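Long-range contacts in protein ApaG (Shewanella oneidensis, PDB 1TZA), which is of uncertain function but belongs to the ApaG family, whose beta-sandwich domain is of the immunoglobulin-like E-set kind: residues S7-E11 / I34-G40; T48-I52 / G98-M102; P92-M96 / L119-L124. All coordinates share one frame; numbering follows the deposited sequence.

Contact 1. Residues S7-E11 / I34-G40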
# COMPACT_ATOMS: atom_id res chain seq x y z
N SER A 7 27.50 -10.80 -1.71
CA SER A 7 27.43 -10.12 -0.42
C SER A 7 26.02 -9.75 0.04
O SER A 7 25.80 -9.55 1.23
CB SER A 7 28.30 -8.86 -0.44
OG SER A 7 27.79 -7.90 -1.35
N ILE A 8 25.08 -9.66 -0.89
CA ILE A 8 23.72 -9.29 -0.52
C ILE A 8 22.65 -10.31 -0.89
O ILE A 8 22.60 -10.79 -2.01
CB ILE A 8 23.35 -7.94 -1.14
CG1 ILE A 8 24.42 -6.90 -0.78
CG2 ILE A 8 22.00 -7.47 -0.63
CD1 ILE A 8 24.22 -5.57 -1.46
N ARG A 9 21.78 -10.63 0.08
CA ARG A 9 20.70 -11.58 -0.13
C ARG A 9 19.36 -10.86 0.05
O ARG A 9 19.18 -10.10 0.99
CB ARG A 9 20.79 -12.74 0.87
CG ARG A 9 19.63 -13.73 0.77
CD ARG A 9 19.79 -14.90 1.72
NE ARG A 9 19.97 -14.48 3.11
CZ ARG A 9 19.72 -15.26 4.16
NH1 ARG A 9 19.28 -16.50 3.99
NH2 ARG A 9 19.91 -14.79 5.40
N VAL A 10 18.42 -11.12 -0.85
CA VAL A 10 17.11 -10.48 -0.78
C VAL A 10 15.98 -11.47 -0.48
O VAL A 10 15.80 -12.47 -1.18
CB VAL A 10 16.81 -9.72 -2.10
CG1 VAL A 10 15.51 -8.95 -1.97
CG2 VAL A 10 17.96 -8.77 -2.43
N GLU A 11 15.22 -11.19 0.57
CA GLU A 11 14.09 -12.03 0.97
C GLU A 11 12.82 -11.20 0.89
O GLU A 11 12.82 -10.00 1.18
CB GLU A 11 14.31 -12.54 2.40
CG GLU A 11 15.59 -13.37 2.54
CD GLU A 11 15.82 -13.88 3.96
OE1 GLU A 11 16.73 -14.73 4.15
OE2 GLU A 11 15.11 -13.44 4.89
N ILE A 34 10.33 -6.11 1.63
CA ILE A 34 11.63 -6.61 1.21
C ILE A 34 12.64 -6.52 2.35
O ILE A 34 12.66 -5.55 3.10
CB ILE A 34 12.18 -5.78 0.01
CG1 ILE A 34 11.09 -5.54 -1.03
CG2 ILE A 34 13.36 -6.50 -0.63
CD1 ILE A 34 10.63 -6.77 -1.78
N THR A 35 13.46 -7.56 2.47
CA THR A 35 14.51 -7.59 3.48
C THR A 35 15.78 -7.76 2.68
O THR A 35 15.92 -8.71 1.91
CB THR A 35 14.36 -8.77 4.46
OG1 THR A 35 13.14 -8.62 5.21
CG2 THR A 35 15.54 -8.82 5.43
N ILE A 36 16.69 -6.81 2.85
CA ILE A 36 17.96 -6.81 2.14
C ILE A 36 19.08 -7.01 3.16
O ILE A 36 19.42 -6.11 3.92
CB ILE A 36 18.12 -5.48 1.40
CG1 ILE A 36 16.94 -5.31 0.43
CG2 ILE A 36 19.42 -5.44 0.65
CD1 ILE A 36 16.56 -3.87 0.16
N ILE A 37 19.63 -8.22 3.17
CA ILE A 37 20.69 -8.57 4.11
C ILE A 37 22.09 -8.41 3.52
O ILE A 37 22.39 -8.94 2.44
CB ILE A 37 20.54 -10.03 4.58
CG1 ILE A 37 19.10 -10.29 5.00
CG2 ILE A 37 21.47 -10.30 5.76
CD1 ILE A 37 18.82 -11.75 5.31
N ASN A 38 22.93 -7.66 4.22
CA ASN A 38 24.30 -7.45 3.78
C ASN A 38 25.20 -8.38 4.58
O ASN A 38 25.54 -8.10 5.73
CB ASN A 38 24.72 -6.00 3.99
CG ASN A 38 26.19 -5.77 3.74
OD1 ASN A 38 26.80 -6.43 2.90
ND2 ASN A 38 26.77 -4.83 4.47
N LEU A 39 25.57 -9.49 3.95
CA LEU A 39 26.42 -10.50 4.56
C LEU A 39 27.89 -10.17 4.31
O LEU A 39 28.78 -10.91 4.73
CB LEU A 39 26.08 -11.88 4.00
CG LEU A 39 24.63 -12.33 4.21
CD1 LEU A 39 24.37 -13.63 3.47
CD2 LEU A 39 24.37 -12.50 5.71
N GLY A 40 28.14 -9.06 3.62
CA GLY A 40 29.50 -8.66 3.32
C GLY A 40 30.27 -8.18 4.54
O GLY A 40 29.71 -8.05 5.63
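Residues 8-11 and 34-38 run antiparallel, their short axes 4.8 Å apart at 162°. Arg9 and Ile37 exchange two backbone hydrogen bonds, as do Glu11 and Thr35, while Ile8-Asn38 and Val10-Ile36 are non-hydrogen-bonded pairs. Past the last pair Leu39 N still reaches Ser7 O (2.7 Å). On the buried face Ile8 CG2 meets Ile36 CG2 and Val10 CG1 meets Ile34 CG2, each at 3.5 Å. This is the open end of the hairpin 8-19/28-38, in the three-strand sheet completed by 79-89, and its apolar face packs on the other sheet of the sandwich through Met102, Tyr100 and Trp51. On the reverse face Ile37 CD1 comes obliquely to the Arg9 guanidinium, 3.2 Å from Arg9 NH2, the two side chains lying alongside and pointing the same way. Glu11 OE1 sits 3.0 Å above the centre of that guanidinium, a salt bridge of charges alone. Asn38, with CG anti to the backbone N (chi1 171°), turns OD1 forward along the chain to accept from Gly40 N in an Asx turn, the donor standing above the carbonyl plane, while its ND2 bonds Gln42 O. With an alanine here, Gly40 N and Gln42 O would probably lose these partners and the Leu39-Gly40 turn be less firmly fixed.

Contact 2. Residues T48-I52 / G98-M102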
# COMPACT_ATOMS: atom_id res chain seq x y z
N THR A 48 19.82 2.40 -6.45
CA THR A 48 18.70 2.32 -7.39
C THR A 48 17.94 1.01 -7.34
O THR A 48 18.38 0.01 -6.77
CB THR A 48 19.17 2.47 -8.84
OG1 THR A 48 20.04 1.38 -9.16
CG2 THR A 48 19.89 3.80 -9.05
N ARG A 49 16.77 1.01 -7.97
CA ARG A 49 15.96 -0.19 -8.06
C ARG A 49 15.44 -0.25 -9.47
O ARG A 49 15.31 0.77 -10.15
CB ARG A 49 14.79 -0.15 -7.07
CG ARG A 49 13.80 0.98 -7.27
CD ARG A 49 12.57 0.79 -6.38
NE ARG A 49 12.03 2.05 -5.89
CZ ARG A 49 11.41 2.95 -6.65
NH1 ARG A 49 11.22 2.74 -7.94
NH2 ARG A 49 10.98 4.08 -6.10
N HIS A 50 15.17 -1.46 -9.93
CA HIS A 50 14.64 -1.67 -11.27
C HIS A 50 13.73 -2.88 -11.18
O HIS A 50 14.19 -4.00 -11.00
CB HIS A 50 15.77 -1.92 -12.27
CG HIS A 50 15.29 -2.23 -13.65
ND1 HIS A 50 14.43 -1.40 -14.34
CD2 HIS A 50 15.52 -3.30 -14.46
CE1 HIS A 50 14.15 -1.95 -15.51
NE2 HIS A 50 14.79 -3.09 -15.61
N TRP A 51 12.43 -2.63 -11.29
CA TRP A 51 11.42 -3.67 -11.20
C TRP A 51 10.83 -4.04 -12.54
O TRP A 51 10.83 -3.25 -13.49
CB TRP A 51 10.27 -3.21 -10.29
CG TRP A 51 10.58 -3.11 -8.82
CD1 TRP A 51 10.57 -1.97 -8.06
CD2 TRP A 51 10.84 -4.19 -7.92
NE1 TRP A 51 10.80 -2.28 -6.74
CE2 TRP A 51 10.97 -3.64 -6.62
CE3 TRP A 51 10.98 -5.57 -8.08
CZ2 TRP A 51 11.22 -4.42 -5.50
CZ3 TRP A 51 11.23 -6.36 -6.96
CH2 TRP A 51 11.35 -5.78 -5.68
N ILE A 52 10.34 -5.27 -12.62
CA ILE A 52 9.66 -5.78 -13.80
C ILE A 52 8.43 -6.43 -13.17
O ILE A 52 8.53 -7.39 -12.42
CB ILE A 52 10.49 -6.84 -14.56
CG1 ILE A 52 11.63 -6.15 -15.33
CG2 ILE A 52 9.61 -7.61 -15.54
CD1 ILE A 52 12.78 -5.72 -14.46
N GLY A 98 13.61 -8.24 -10.36
CA GLY A 98 14.44 -7.12 -10.78
C GLY A 98 15.78 -7.05 -10.07
O GLY A 98 16.32 -8.08 -9.65
N THR A 99 16.32 -5.85 -9.93
CA THR A 99 17.60 -5.67 -9.27
C THR A 99 17.70 -4.34 -8.55
O THR A 99 16.94 -3.41 -8.82
CB THR A 99 18.76 -5.74 -10.28
OG1 THR A 99 18.62 -4.69 -11.23
CG2 THR A 99 18.77 -7.08 -11.00
N TYR A 100 18.63 -4.27 -7.61
CA TYR A 100 18.91 -3.08 -6.84
C TYR A 100 20.32 -2.67 -7.23
O TYR A 100 21.22 -3.51 -7.26
CB TYR A 100 18.88 -3.37 -5.34
CG TYR A 100 17.51 -3.61 -4.76
CD1 TYR A 100 16.46 -2.72 -5.02
CD2 TYR A 100 17.26 -4.68 -3.92
CE1 TYR A 100 15.21 -2.89 -4.44
CE2 TYR A 100 16.01 -4.87 -3.33
CZ TYR A 100 14.98 -3.97 -3.59
OH TYR A 100 13.74 -4.13 -3.00
N GLY A 101 20.52 -1.39 -7.54
CA GLY A 101 21.85 -0.94 -7.89
C GLY A 101 22.60 -0.61 -6.61
O GLY A 101 22.34 0.43 -6.00
N MSE A 102 23.51 -1.48 -6.19
CA MSE A 102 24.27 -1.25 -4.96
C MSE A 102 25.64 -0.62 -5.21
O MSE A 102 26.21 -0.74 -6.29
CB MSE A 102 24.51 -2.57 -4.22
CG MSE A 102 23.30 -3.48 -4.05
SE MSE A 102 21.95 -2.77 -2.86
CE MSE A 102 23.05 -2.38 -1.30
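Thr48 and Gly101 open this antiparallel pairing with two backbone hydrogen bonds, joining strands 44-55 and 93-104 inside one sheet of the E-set-like sandwich. The two bonds differ in geometry: Thr48 N lies on a lone pair of Gly101 O, in the carbonyl plane, whereas Gly101 N stands 49° out of the carbonyl plane of Thr48 O at 2.7 Å. His50 and Thr99 form the next hydrogen-bonded pair; His50 N meets Thr99 O with a bent N-H angle of 136°, and Thr99 N returns to His50 O. His50 O also takes a CA-H contact from Gly98 CA (3.1 Å), at a place where any side chain on Gly98 would collide with that oxygen. The backbones of Arg49 and Trp51 are hydrogen-bonded to Gly65 and Val63 of strand 60-66, and those of Gly98 and Tyr100 to Ile114 and Ala112 of strand 109-120, which engages both edges of the pair. The Arg49 arm leaves the pair, its CG set between the backbone N and the carbonyl carbon (chi1 near +60°): NE forms a salt bridge with Glu18 of the second subunit and NH2 a hydrogen bond with Gln19 O of that subunit, tying this sheet to the second subunit. Arg49 CB stays behind at the edge of the Tyr100 ring, 3.7 Å from Tyr100 CD1. In the core, the Trp51 and Tyr100 rings meet obliquely. The buried Tyr100 hydroxyl is hydrogen-bonded to the Tyr83 hydroxyl of the facing sheet, and Trp51 CZ2 packs 3.6 Å from Tyr100 OH.

Contact 3. Residues P92-M96 / L119-L124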
# COMPACT_ATOMS: atom_id res chain seq x y z
N PRO A 92 -5.65 -10.57 -10.39
CA PRO A 92 -5.42 -11.05 -9.02
C PRO A 92 -4.14 -11.86 -8.83
O PRO A 92 -3.82 -12.29 -7.72
CB PRO A 92 -6.68 -11.87 -8.72
CG PRO A 92 -7.06 -12.40 -10.07
CD PRO A 92 -6.87 -11.19 -10.95
N PHE A 93 -3.42 -12.07 -9.92
CA PHE A 93 -2.16 -12.80 -9.86
C PHE A 93 -1.14 -12.10 -10.73
O PHE A 93 -1.49 -11.54 -11.77
CB PHE A 93 -2.31 -14.23 -10.36
CG PHE A 93 -1.00 -14.96 -10.46
CD1 PHE A 93 -0.35 -15.40 -9.31
CD2 PHE A 93 -0.38 -15.17 -11.70
CE1 PHE A 93 0.90 -16.04 -9.39
CE2 PHE A 93 0.86 -15.80 -11.79
CZ PHE A 93 1.50 -16.23 -10.63
N GLY A 94 0.12 -12.16 -10.32
CA GLY A 94 1.18 -11.54 -11.07
C GLY A 94 2.53 -11.89 -10.47
O GLY A 94 2.59 -12.54 -9.41
N ILE A 95 3.59 -11.46 -11.12
CA ILE A 95 4.95 -11.73 -10.68
C ILE A 95 5.84 -10.47 -10.70
O ILE A 95 5.68 -9.58 -11.53
CB ILE A 95 5.62 -12.80 -11.57
CG1 ILE A 95 4.80 -14.09 -11.54
CG2 ILE A 95 7.03 -13.07 -11.11
CD1 ILE A 95 4.67 -14.70 -10.18
N MSE A 96 6.78 -10.42 -9.77
CA MSE A 96 7.71 -9.30 -9.70
C MSE A 96 9.15 -9.81 -9.57
O MSE A 96 9.41 -10.84 -8.95
CB MSE A 96 7.39 -8.39 -8.50
CG MSE A 96 6.25 -7.41 -8.72
SE MSE A 96 6.05 -6.23 -7.17
CE MSE A 96 7.46 -4.92 -7.52
N LEU A 119 2.36 -12.48 -6.56
CA LEU A 119 1.41 -11.57 -5.95
C LEU A 119 0.11 -12.32 -6.25
O LEU A 119 -0.19 -12.60 -7.40
CB LEU A 119 1.42 -10.21 -6.65
CG LEU A 119 2.69 -9.36 -6.46
CD1 LEU A 119 2.58 -8.05 -7.24
CD2 LEU A 119 2.88 -9.07 -4.98
N ALA A 120 -0.63 -12.69 -5.22
CA ALA A 120 -1.87 -13.41 -5.46
C ALA A 120 -2.89 -13.19 -4.37
O ALA A 120 -2.56 -13.14 -3.18
CB ALA A 120 -1.58 -14.92 -5.62
N THR A 121 -4.15 -13.03 -4.78
CA THR A 121 -5.22 -12.84 -3.82
C THR A 121 -5.37 -14.19 -3.16
O THR A 121 -5.31 -15.21 -3.83
CB THR A 121 -6.53 -12.43 -4.51
OG1 THR A 121 -6.80 -13.30 -5.61
CG2 THR A 121 -6.44 -10.99 -5.00
N PRO A 122 -5.57 -14.22 -1.84
CA PRO A 122 -5.71 -15.51 -1.16
C PRO A 122 -6.72 -16.48 -1.78
O PRO A 122 -7.78 -16.08 -2.27
CB PRO A 122 -6.07 -15.11 0.27
CG PRO A 122 -6.78 -13.78 0.08
CD PRO A 122 -5.89 -13.10 -0.94
N GLY A 123 -6.36 -17.77 -1.75
CA GLY A 123 -7.23 -18.81 -2.27
C GLY A 123 -7.64 -18.69 -3.72
O GLY A 123 -8.74 -19.10 -4.10
N LEU A 124 -6.76 -18.12 -4.54
CA LEU A 124 -7.04 -17.97 -5.96
C LEU A 124 -7.07 -19.37 -6.56
O LEU A 124 -7.86 -19.66 -7.47
CB LEU A 124 -5.93 -17.13 -6.60
CG LEU A 124 -6.13 -16.61 -8.03
CD1 LEU A 124 -7.45 -15.84 -8.14
CD2 LEU A 124 -4.95 -15.71 -8.37
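The Phe93 ring presents its edge to Ala120, whose CB lies near the ring plane, 3.9 Å from Phe93 CD1. Leu119 O approaches the same ring obliquely. The ring is placed there by a first torsion that swings it to the side opposite its own amide nitrogen (chi1 174°), on the face of the hairpin that Ala120 CB shares. The hairpin is that of strands 93-104 and 109-120 in the larger sheet of the sandwich, here at its open end, where the second strand gives way to the C-terminal tail. Phe93-Ala120 is a non-hydrogen-bonded pair, and Gly94-Leu119 is the hydrogen-bonded pair beside it, with Gly94 N donating to Leu119 O and Leu119 N to Gly94 O. The same Leu119 O receives a CA-H contact from Phe93 CA (3.2 Å). Beyond the strand end, Thr121 N still donates to Pro92 O at 3.0 Å, and Pro92 CB rests against the Thr121 side chain, 3.4 Å from Thr121 OG1.

The chain then reverses in a type II beta turn from Thr121 to Leu124, with Gly123 at positive phi (58°) and a weak closing bond from Leu124 N to Thr121 O. The turn brings Leu124 back over the start of strand 93-104. Its CD2 meets Phe93 CB, while CD1 reaches the Pro92 ring, the two side chains crossing at about a right angle. On the reverse face Leu119 points inward with Thr87 and Leu89 of strand 79-89 and Phe30 of strand 28-38 around it, and Leu119 CD1 packs 3.9 Å from SE of selenomethionine Met96.

Overall arrangement
Contacts 1 and 2 lie in the two facing sheets of the sandwich, their centres about 13 Å apart, and meet through the core: Ile34 CG2 is 3.4 Å from Tyr100 OH, and Ile8 CD1 is 3.4 Å from CE of selenomethionine Met102. Contacts 2 and 3 belong to one sheet and share strand 93-104; their centres are about 21 Å apart, yet Met96 CE touches Trp51 CD2 at 3.5 Å. Contact 3 lies across the chain's centre from both others. Contacts 1 and 3, with centres about 24 Å apart, do not touch, so contact 2 is the one that adjoins both.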